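Long-range contact in adenosine deaminase (Burkholderia ambifaria, PDB 4GXW), which is a zinc-dependent amidohydrolase of the adenosine and AMP deaminase family and probably catalyses the hydrolytic deamination of adenosine or a related purine: residues I158-V171 and P195-R207. Sequence-based numbering, arbitrary orientation.
Sequences IDREQDPDEAVAIV and PPELFWKAYRDAR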
ATOM      1  N   ILE A 158      -6.401  -5.309 -10.919  1.00  8.43           N
ATOM      2  CA  ILE A 158      -7.019  -6.563 -11.303  1.00  8.08           C
ATOM      3  C   ILE A 158      -7.379  -7.388 -10.073  1.00  7.79           C
ATOM      4  O   ILE A 158      -6.580  -7.488  -9.135  1.00  9.29           O
ATOM      5  CB  ILE A 158      -6.042  -7.368 -12.183  1.00  8.19           C
ATOM      6  CG1 ILE A 158      -5.764  -6.609 -13.488  1.00  7.99           C
ATOM      7  CG2 ILE A 158      -6.552  -8.784 -12.415  1.00  7.65           C
ATOM      8  CD1 ILE A 158      -4.497  -7.065 -14.183  1.00  9.27           C
ATOM      9  N   ASP A 159      -8.600  -7.920 -10.047  1.00  8.41           N
ATOM     10  CA  ASP A 159      -9.035  -8.876  -9.035  1.00  9.49           C
ATOM     11  C   ASP A 159      -8.628 -10.244  -9.577  1.00  8.43           C
ATOM     12  O   ASP A 159      -9.296 -10.801 -10.449  1.00  9.21           O
ATOM     13  CB  ASP A 159     -10.559  -8.760  -8.876  1.00  9.67           C
ATOM     14  CG  ASP A 159     -11.141  -9.743  -7.890  1.00 11.18           C
ATOM     15  OD1 ASP A 159     -10.440 -10.676  -7.444  1.00 11.42           O
ATOM     16  OD2 ASP A 159     -12.342  -9.567  -7.577  1.00 14.04           O
ATOM     17  N   ARG A 160      -7.521 -10.783  -9.083  1.00  9.21           N
ATOM     18  CA  ARG A 160      -6.965 -11.992  -9.688  1.00  9.51           C
ATOM     19  C   ARG A 160      -7.799 -13.246  -9.436  1.00  9.91           C
ATOM     20  O   ARG A 160      -7.525 -14.297 -10.014  1.00 10.15           O
ATOM     21  CB  ARG A 160      -5.513 -12.207  -9.253  1.00  9.58           C
ATOM     22  CG  ARG A 160      -5.355 -12.754  -7.838  1.00  8.38           C
ATOM     23  CD  ARG A 160      -3.943 -12.496  -7.293  1.00  9.55           C
ATOM     24  NE  ARG A 160      -2.913 -13.061  -8.166  1.00  8.51           N
ATOM     25  CZ  ARG A 160      -1.670 -12.593  -8.293  1.00  8.71           C
ATOM     26  NH1 ARG A 160      -1.257 -11.554  -7.573  1.00  9.53           N
ATOM     27  NH2 ARG A 160      -0.835 -13.180  -9.153  1.00  8.91           N
ATOM     28  N   GLU A 161      -8.813 -13.145  -8.583  1.00  9.87           N
ATOM     29  CA  GLU A 161      -9.709 -14.273  -8.347  1.00 10.16           C
ATOM     30  C   GLU A 161     -10.756 -14.415  -9.441  1.00  9.52           C
ATOM     31  O   GLU A 161     -11.440 -15.436  -9.518  1.00 13.39           O
ATOM     32  CB  GLU A 161     -10.362 -14.163  -6.968  1.00 10.27           C
ATOM     33  CG  GLU A 161      -9.339 -14.219  -5.833  1.00 13.57           C
ATOM     34  CD  GLU A 161      -9.956 -14.054  -4.465  1.00 16.05           C
ATOM     35  OE1 GLU A 161     -11.145 -14.413  -4.291  1.00 23.83           O
ATOM     36  OE2 GLU A 161      -9.262 -13.549  -3.559  1.00 14.11           O
ATOM     37  N   GLN A 162     -10.873 -13.402 -10.293  1.00  9.04           N
ATOM     38  CA  GLN A 162     -11.778 -13.460 -11.434  1.00  9.33           C
ATOM     39  C   GLN A 162     -11.010 -13.776 -12.711  1.00 10.60           C
ATOM     40  O   GLN A 162      -9.775 -13.782 -12.727  1.00 11.97           O
ATOM     41  CB  GLN A 162     -12.586 -12.157 -11.566  1.00 12.88           C
ATOM     42  CG  GLN A 162     -13.108 -11.549 -10.240  1.00 14.80           C
ATOM     43  CD  GLN A 162     -13.710 -12.549  -9.253  1.00 15.20           C
ATOM     44  OE1 GLN A 162     -14.346 -13.535  -9.642  1.00 17.20           O
ATOM     45  NE2 GLN A 162     -13.530 -12.280  -7.956  1.00 17.30           N
ATOM     46  N   ASP A 163     -11.754 -14.071 -13.774  1.00 11.08           N
ATOM     47  CA  ASP A 163     -11.187 -14.468 -15.065  1.00 11.51           C
ATOM     48  C   ASP A 163     -10.283 -13.379 -15.660  1.00 11.43           C
ATOM     49  O   ASP A 163     -10.524 -12.184 -15.451  1.00 11.54           O
ATOM     50  CB  ASP A 163     -12.343 -14.758 -16.030  1.00 12.52           C
ATOM     51  CG  ASP A 163     -11.900 -15.455 -17.303  1.00 19.95           C
ATOM     52  OD1 ASP A 163     -11.496 -14.759 -18.260  1.00 18.61           O
ATOM     53  OD2 ASP A 163     -11.981 -16.704 -17.361  1.00 19.98           O
ATOM     54  N   PRO A 164      -9.234 -13.778 -16.402  1.00 10.62           N
ATOM     55  CA  PRO A 164      -8.378 -12.776 -17.059  1.00 11.90           C
ATOM     56  C   PRO A 164      -9.122 -11.837 -18.019  1.00 13.63           C
ATOM     57  O   PRO A 164      -8.614 -10.741 -18.264  1.00 12.61           O
ATOM     58  CB  PRO A 164      -7.318 -13.620 -17.790  1.00 14.68           C
ATOM     59  CG  PRO A 164      -7.769 -15.055 -17.677  1.00 18.69           C
ATOM     60  CD  PRO A 164      -8.666 -15.135 -16.477  1.00 12.35           C
ATOM     61  N   ASP A 165     -10.288 -12.235 -18.529  1.00 13.36           N
ATOM     62  CA  ASP A 165     -11.112 -11.319 -19.322  1.00 15.25           C
ATOM     63  C   ASP A 165     -11.522 -10.062 -18.556  1.00 12.68           C
ATOM     64  O   ASP A 165     -11.670  -8.988 -19.146  1.00 13.39           O
ATOM     65  CB  ASP A 165     -12.387 -12.004 -19.819  1.00 18.70           C
ATOM     66  CG  ASP A 165     -12.139 -12.947 -20.963  1.00 29.33           C
ATOM     67  OD1 ASP A 165     -11.052 -12.883 -21.567  1.00 30.99           O
ATOM     68  OD2 ASP A 165     -13.050 -13.743 -21.265  1.00 30.29           O
ATOM     69  N   GLU A 166     -11.723 -10.190 -17.248  1.00 11.94           N
ATOM     70  CA  GLU A 166     -12.119  -9.037 -16.447  1.00 13.58           C
ATOM     71  C   GLU A 166     -10.951  -8.069 -16.341  1.00  9.86           C
ATOM     72  O   GLU A 166     -11.141  -6.855 -16.284  1.00 11.62           O
ATOM     73  CB  GLU A 166     -12.616  -9.450 -15.053  1.00 12.97           C
ATOM     74  CG  GLU A 166     -13.930 -10.230 -15.051  1.00 14.14           C
ATOM     75  CD  GLU A 166     -15.135  -9.428 -15.531  1.00 16.62           C
ATOM     76  OE1 GLU A 166     -15.081  -8.181 -15.585  1.00 15.68           O
ATOM     77  OE2 GLU A 166     -16.163 -10.060 -15.846  1.00 27.61           O
ATOM     78  N   ALA A 167      -9.735  -8.612 -16.337  1.00 10.60           N
ATOM     79  CA  ALA A 167      -8.534  -7.792 -16.285  1.00  9.98           C
ATOM     80  C   ALA A 167      -8.388  -6.963 -17.569  1.00 10.37           C
ATOM     81  O   ALA A 167      -8.104  -5.765 -17.510  1.00 10.23           O
ATOM     82  CB  ALA A 167      -7.293  -8.669 -16.045  1.00 11.19           C
ATOM     83  N   VAL A 168      -8.609  -7.598 -18.721  1.00  9.09           N
ATOM     84  CA  VAL A 168      -8.610  -6.880 -19.990  1.00 11.56           C
ATOM     85  C   VAL A 168      -9.688  -5.793 -19.989  1.00 10.02           C
ATOM     86  O   VAL A 168      -9.455  -4.679 -20.471  1.00 11.49           O
ATOM     87  CB  VAL A 168      -8.776  -7.848 -21.186  1.00 10.62           C
ATOM     88  CG1 VAL A 168      -8.958  -7.081 -22.503  1.00 11.60           C
ATOM     89  CG2 VAL A 168      -7.574  -8.779 -21.272  1.00 13.05           C
ATOM     90  N   ALA A 169     -10.854  -6.104 -19.420  1.00  9.59           N
ATOM     91  CA  ALA A 169     -11.946  -5.132 -19.344  1.00 12.16           C
ATOM     92  C   ALA A 169     -11.527  -3.855 -18.605  1.00  9.90           C
ATOM     93  O   ALA A 169     -11.923  -2.749 -18.979  1.00 12.11           O
ATOM     94  CB  ALA A 169     -13.195  -5.759 -18.704  1.00 12.77           C
ATOM     95  N   ILE A 170     -10.709  -3.997 -17.565  1.00  9.86           N
ATOM     96  CA  ILE A 170     -10.228  -2.831 -16.824  1.00 11.20           C
ATOM     97  C   ILE A 170      -9.408  -1.894 -17.701  1.00 10.44           C
ATOM     98  O   ILE A 170      -9.608  -0.668 -17.680  1.00 11.39           O
ATOM     99  CB  ILE A 170      -9.370  -3.252 -15.620  1.00 11.19           C
ATOM    100  CG1 ILE A 170     -10.244  -3.947 -14.579  1.00 11.65           C
ATOM    101  CG2 ILE A 170      -8.633  -2.056 -15.014  1.00 13.25           C
ATOM    102  CD1 ILE A 170      -9.455  -4.562 -13.454  1.00 14.39           C
ATOM    103  N   VAL A 171      -8.492  -2.465 -18.479  1.00 10.44           N
ATOM    104  CA  VAL A 171      -7.668  -1.647 -19.352  1.00 10.26           C
ATOM    105  C   VAL A 171      -8.535  -0.956 -20.409  1.00  9.68           C
ATOM    106  O   VAL A 171      -8.321   0.218 -20.719  1.00 10.37           O
ATOM    107  CB  VAL A 171      -6.506  -2.442 -19.988  1.00 11.90           C
ATOM    108  CG1 VAL A 171      -5.636  -1.522 -20.821  1.00 12.70           C
ATOM    109  CG2 VAL A 171      -5.662  -3.103 -18.901  1.00 13.86           C
ATOM    110  N   PRO A 195      -1.705 -17.433 -10.711  1.00  9.57           N
ATOM    111  CA  PRO A 195      -0.364 -16.890 -10.946  1.00 10.09           C
ATOM    112  C   PRO A 195      -0.368 -15.711 -11.922  1.00  8.47           C
ATOM    113  O   PRO A 195      -1.283 -15.573 -12.741  1.00  8.49           O
ATOM    114  CB  PRO A 195       0.393 -18.090 -11.514  1.00  9.28           C
ATOM    115  CG  PRO A 195      -0.654 -18.875 -12.203  1.00 11.27           C
ATOM    116  CD  PRO A 195      -1.866 -18.767 -11.315  1.00 10.31           C
ATOM    117  N   PRO A 196       0.665 -14.868 -11.846  1.00  7.87           N
ATOM    118  CA  PRO A 196       0.649 -13.618 -12.622  1.00  7.61           C
ATOM    119  C   PRO A 196       0.600 -13.804 -14.140  1.00  7.73           C
ATOM    120  O   PRO A 196      -0.017 -12.973 -14.813  1.00  7.97           O
ATOM    121  CB  PRO A 196       1.940 -12.914 -12.175  1.00  8.85           C
ATOM    122  CG  PRO A 196       2.820 -14.028 -11.644  1.00  9.59           C
ATOM    123  CD  PRO A 196       1.861 -14.979 -10.989  1.00  9.62           C
ATOM    124  N   GLU A 197       1.212 -14.862 -14.661  1.00  7.98           N
ATOM    125  CA  GLU A 197       1.198 -15.086 -16.103  1.00  8.18           C
ATOM    126  C   GLU A 197      -0.202 -15.329 -16.676  1.00  8.31           C
ATOM    127  O   GLU A 197      -0.430 -15.166 -17.867  1.00  8.42           O
ATOM    128  CB  GLU A 197       2.164 -16.209 -16.502  1.00  8.87           C
ATOM    129  CG  GLU A 197       1.809 -17.601 -15.991  1.00  9.63           C
ATOM    130  CD  GLU A 197       2.420 -17.952 -14.642  1.00  9.73           C
ATOM    131  OE1 GLU A 197       2.726 -17.032 -13.837  1.00  9.74           O
ATOM    132  OE2 GLU A 197       2.575 -19.173 -14.377  1.00 10.21           O
ATOM    133  N   LEU A 198      -1.147 -15.709 -15.819  1.00  8.38           N
ATOM    134  CA  LEU A 198      -2.526 -15.873 -16.249  1.00  9.32           C
ATOM    135  C   LEU A 198      -3.083 -14.574 -16.849  1.00  8.37           C
ATOM    136  O   LEU A 198      -3.963 -14.604 -17.715  1.00  9.92           O
ATOM    137  CB  LEU A 198      -3.381 -16.329 -15.060  1.00 10.50           C
ATOM    138  CG  LEU A 198      -4.863 -16.638 -15.260  1.00 11.70           C
ATOM    139  CD1 LEU A 198      -5.032 -17.710 -16.335  1.00 13.51           C
ATOM    140  CD2 LEU A 198      -5.488 -17.082 -13.933  1.00 12.99           C
ATOM    141  N   PHE A 199      -2.534 -13.451 -16.388  1.00  8.02           N
ATOM    142  CA  PHE A 199      -3.020 -12.107 -16.712  1.00  8.18           C
ATOM    143  C   PHE A 199      -2.114 -11.370 -17.699  1.00  9.44           C
ATOM    144  O   PHE A 199      -2.096 -10.136 -17.753  1.00  9.31           O
ATOM    145  CB  PHE A 199      -3.210 -11.324 -15.406  1.00  9.41           C
ATOM    146  CG  PHE A 199      -4.165 -12.007 -14.476  1.00  8.07           C
ATOM    147  CD1 PHE A 199      -5.531 -11.812 -14.618  1.00 10.47           C
ATOM    148  CD2 PHE A 199      -3.717 -12.925 -13.533  1.00  9.34           C
ATOM    149  CE1 PHE A 199      -6.435 -12.480 -13.811  1.00 10.22           C
ATOM    150  CE2 PHE A 199      -4.620 -13.595 -12.717  1.00 10.12           C
ATOM    151  CZ  PHE A 199      -5.976 -13.369 -12.855  1.00 11.11           C
ATOM    152  N   TRP A 200      -1.384 -12.134 -18.508  1.00  9.64           N
ATOM    153  CA  TRP A 200      -0.451 -11.557 -19.470  1.00  9.34           C
ATOM    154  C   TRP A 200      -1.133 -10.558 -20.406  1.00  9.10           C
ATOM    155  O   TRP A 200      -0.545  -9.532 -20.758  1.00  9.24           O
ATOM    156  CB  TRP A 200       0.251 -12.655 -20.292  1.00  8.59           C
ATOM    157  CG  TRP A 200      -0.649 -13.400 -21.226  1.00  9.23           C
ATOM    158  CD1 TRP A 200      -1.312 -14.568 -20.971  1.00  9.45           C
ATOM    159  CD2 TRP A 200      -0.982 -13.041 -22.575  1.00  8.93           C
ATOM    160  NE1 TRP A 200      -2.042 -14.946 -22.070  1.00  9.16           N
ATOM    161  CE2 TRP A 200      -1.858 -14.026 -23.069  1.00  9.16           C
ATOM    162  CE3 TRP A 200      -0.624 -11.975 -23.412  1.00  8.93           C
ATOM    163  CZ2 TRP A 200      -2.387 -13.979 -24.366  1.00  9.50           C
ATOM    164  CZ3 TRP A 200      -1.143 -11.929 -24.686  1.00 10.68           C
ATOM    165  CH2 TRP A 200      -2.020 -12.922 -25.157  1.00 10.32           C
ATOM    166  N   LYS A 201      -2.361 -10.844 -20.820  1.00  8.82           N
ATOM    167  CA  LYS A 201      -3.011  -9.997 -21.813  1.00  9.84           C
ATOM    168  C   LYS A 201      -3.296  -8.586 -21.300  1.00  9.09           C
ATOM    169  O   LYS A 201      -3.051  -7.593 -22.001  1.00  9.74           O
ATOM    170  CB  LYS A 201      -4.287 -10.664 -22.322  1.00 11.29           C
ATOM    171  CG  LYS A 201      -4.857 -10.041 -23.576  1.00 15.94           C
ATOM    172  CD  LYS A 201      -5.996 -10.890 -24.127  1.00 16.85           C
ATOM    173  CE  LYS A 201      -6.691 -10.193 -25.262  1.00 19.42           C
ATOM    174  NZ  LYS A 201      -7.842 -11.019 -25.678  1.00 16.29           N
ATOM    175  N   ALA A 202      -3.791  -8.496 -20.072  1.00  9.20           N
ATOM    176  CA  ALA A 202      -4.102  -7.202 -19.494  1.00  8.61           C
ATOM    177  C   ALA A 202      -2.844  -6.364 -19.324  1.00  8.93           C
ATOM    178  O   ALA A 202      -2.866  -5.152 -19.552  1.00  8.18           O
ATOM    179  CB  ALA A 202      -4.810  -7.377 -18.162  1.00 10.67           C
ATOM    180  N   TYR A 203      -1.748  -7.008 -18.925  1.00  8.50           N
ATOM    181  CA  TYR A 203      -0.480  -6.292 -18.767  1.00  8.44           C
ATOM    182  C   TYR A 203       0.061  -5.807 -20.108  1.00  8.86           C
ATOM    183  O   TYR A 203       0.496  -4.656 -20.217  1.00  8.49           O
ATOM    184  CB  TYR A 203       0.549  -7.120 -17.964  1.00  8.11           C
ATOM    185  CG  TYR A 203       0.292  -6.997 -16.476  1.00  7.13           C
ATOM    186  CD1 TYR A 203      -0.714  -7.732 -15.856  1.00  7.95           C
ATOM    187  CD2 TYR A 203       1.018  -6.107 -15.704  1.00  8.83           C
ATOM    188  CE1 TYR A 203      -0.976  -7.581 -14.498  1.00  8.79           C
ATOM    189  CE2 TYR A 203       0.759  -5.951 -14.354  1.00  7.31           C
ATOM    190  CZ  TYR A 203      -0.237  -6.688 -13.764  1.00  7.57           C
ATOM    191  OH  TYR A 203      -0.491  -6.512 -12.420  1.00  8.18           O
ATOM    192  N   ARG A 204      -0.001  -6.663 -21.129  1.00  7.98           N
ATOM    193  CA  ARG A 204       0.373  -6.251 -22.480  1.00  8.21           C
ATOM    194  C   ARG A 204      -0.439  -5.041 -22.923  1.00  9.87           C
ATOM    195  O   ARG A 204       0.106  -4.053 -23.428  1.00  8.53           O
ATOM    196  CB  ARG A 204       0.131  -7.383 -23.481  1.00 11.03           C
ATOM    197  CG  ARG A 204       0.382  -6.981 -24.937  1.00 11.10           C
ATOM    198  CD  ARG A 204      -0.312  -7.927 -25.895  1.00 13.57           C
ATOM    199  NE  ARG A 204      -1.764  -7.763 -25.856  1.00 13.41           N
ATOM    200  CZ  ARG A 204      -2.614  -8.451 -26.611  1.00 14.87           C
ATOM    201  NH1 ARG A 204      -2.161  -9.369 -27.460  1.00 17.45           N
ATOM    202  NH2 ARG A 204      -3.918  -8.229 -26.511  1.00 17.74           N
ATOM    203  N   ASP A 205      -1.747  -5.111 -22.720  1.00  9.24           N
ATOM    204  CA  ASP A 205      -2.628  -4.036 -23.149  1.00  8.53           C
ATOM    205  C   ASP A 205      -2.351  -2.749 -22.373  1.00  8.40           C
ATOM    206  O   ASP A 205      -2.366  -1.667 -22.958  1.00 10.09           O
ATOM    207  CB  ASP A 205      -4.101  -4.433 -22.976  1.00 11.67           C
ATOM    208  CG  ASP A 205      -4.563  -5.470 -23.978  1.00 11.07           C
ATOM    209  OD1 ASP A 205      -3.790  -5.871 -24.872  1.00 11.50           O
ATOM    210  OD2 ASP A 205      -5.741  -5.869 -23.875  1.00 13.99           O
ATOM    211  N   ALA A 206      -2.105  -2.849 -21.069  1.00  8.99           N
ATOM    212  CA  ALA A 206      -1.864  -1.649 -20.264  1.00  8.74           C
ATOM    213  C   ALA A 206      -0.610  -0.929 -20.729  1.00  8.16           C
ATOM    214  O   ALA A 206      -0.618   0.293 -20.909  1.00  9.42           O
ATOM    215  CB  ALA A 206      -1.762  -2.005 -18.790  1.00  7.94           C
ATOM    216  N   ARG A 207       0.451  -1.702 -20.953  1.00  8.29           N
ATOM    217  CA  ARG A 207       1.718  -1.133 -21.382  1.00  8.34           C
ATOM    218  C   ARG A 207       1.582  -0.548 -22.787  1.00  8.92           C
ATOM    219  O   ARG A 207       2.100   0.534 -23.063  1.00 10.01           O
ATOM    220  CB  ARG A 207       2.852  -2.153 -21.291  1.00  9.55           C
ATOM    221  CG  ARG A 207       3.140  -2.552 -19.845  1.00  9.74           C
ATOM    222  CD  ARG A 207       4.431  -3.338 -19.699  1.00 14.81           C
ATOM    223  NE  ARG A 207       5.598  -2.452 -19.647  1.00 19.60           N
ATOM    224  CZ  ARG A 207       6.652  -2.535 -20.454  1.00 20.53           C
ATOM    225  NH1 ARG A 207       6.717  -3.464 -21.402  1.00 25.51           N
ATOM    226  NH2 ARG A 207       7.658  -1.680 -20.312  1.00 23.78           N
TER
HETATM  227  O   HOH W   1      -5.552 -10.683 -18.754  1.00 10.10           O
HETATM  228  O   HOH W   2      -9.667 -10.951 -23.358  1.00 31.79           O
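Pro-195 and Pro-196 meet the edge of the Arg-160 guanidinium, with NH2 lying 3.5 Å from Pro-196 N near the guanidinium plane. With its CG between the backbone N and the carbonyl carbon (chi1 77°) and the chain bent at chi3, the arginine runs alongside Pro-196, and its NH1 donates to the carbonyl of the zinc ligand His-216. Leu-198 crosses the ring of Pro-164, CD1 to CG at 4.0 Å, while its CG sits over the rim of one face of the Phe-199 ring.

Phe-199 packs against residues from Ile-158 to Ala-167. With CG beside the backbone N (chi1 -58°), the ring turns its edge to Arg-160 O and Gln-162 O of the type I beta turn Asp-159 to Gln-162, CZ coming within 3.4 Å of Arg-160 O; Pro-164 CA lies near CE1, and Ile-158 CG2 and Ala-167 CB both pack against CD1. The two carbonyls also accept from Arg-194.

Helices 164-171 and 200-207 then run nearly parallel, 12° between their N-to-C directions, with axes 8.2 Å apart at closest approach. Lys-201 lays its extended chain across Val-168 CG2, and a water links its NZ to Asp-165 OD1. The methyls of Ala-202 and Ala-167 touch at 3.5 Å, which permits the close approach; beside them another water donates to Pro-164 O and accepts from Ala-202 N. Tyr-203 presents CE1 to Ile-158 CD1 at 3.6 Å and bonds through OH to Thr-214 O on strand 212-217. Val-171 splits its methyls, CG1 against the backbone joining Asp-205 to Ala-206 and CG2 3.5 Å from Ala-202 O.

This joins neighbouring strand-helix units of the TIM barrel. Direct contact is chiefly apolar and polar links run through water, so shape and hydrophobic burial probably supply most of the cohesion, while Arg-160 and Tyr-203 spend their strong polar bonds outside the pair.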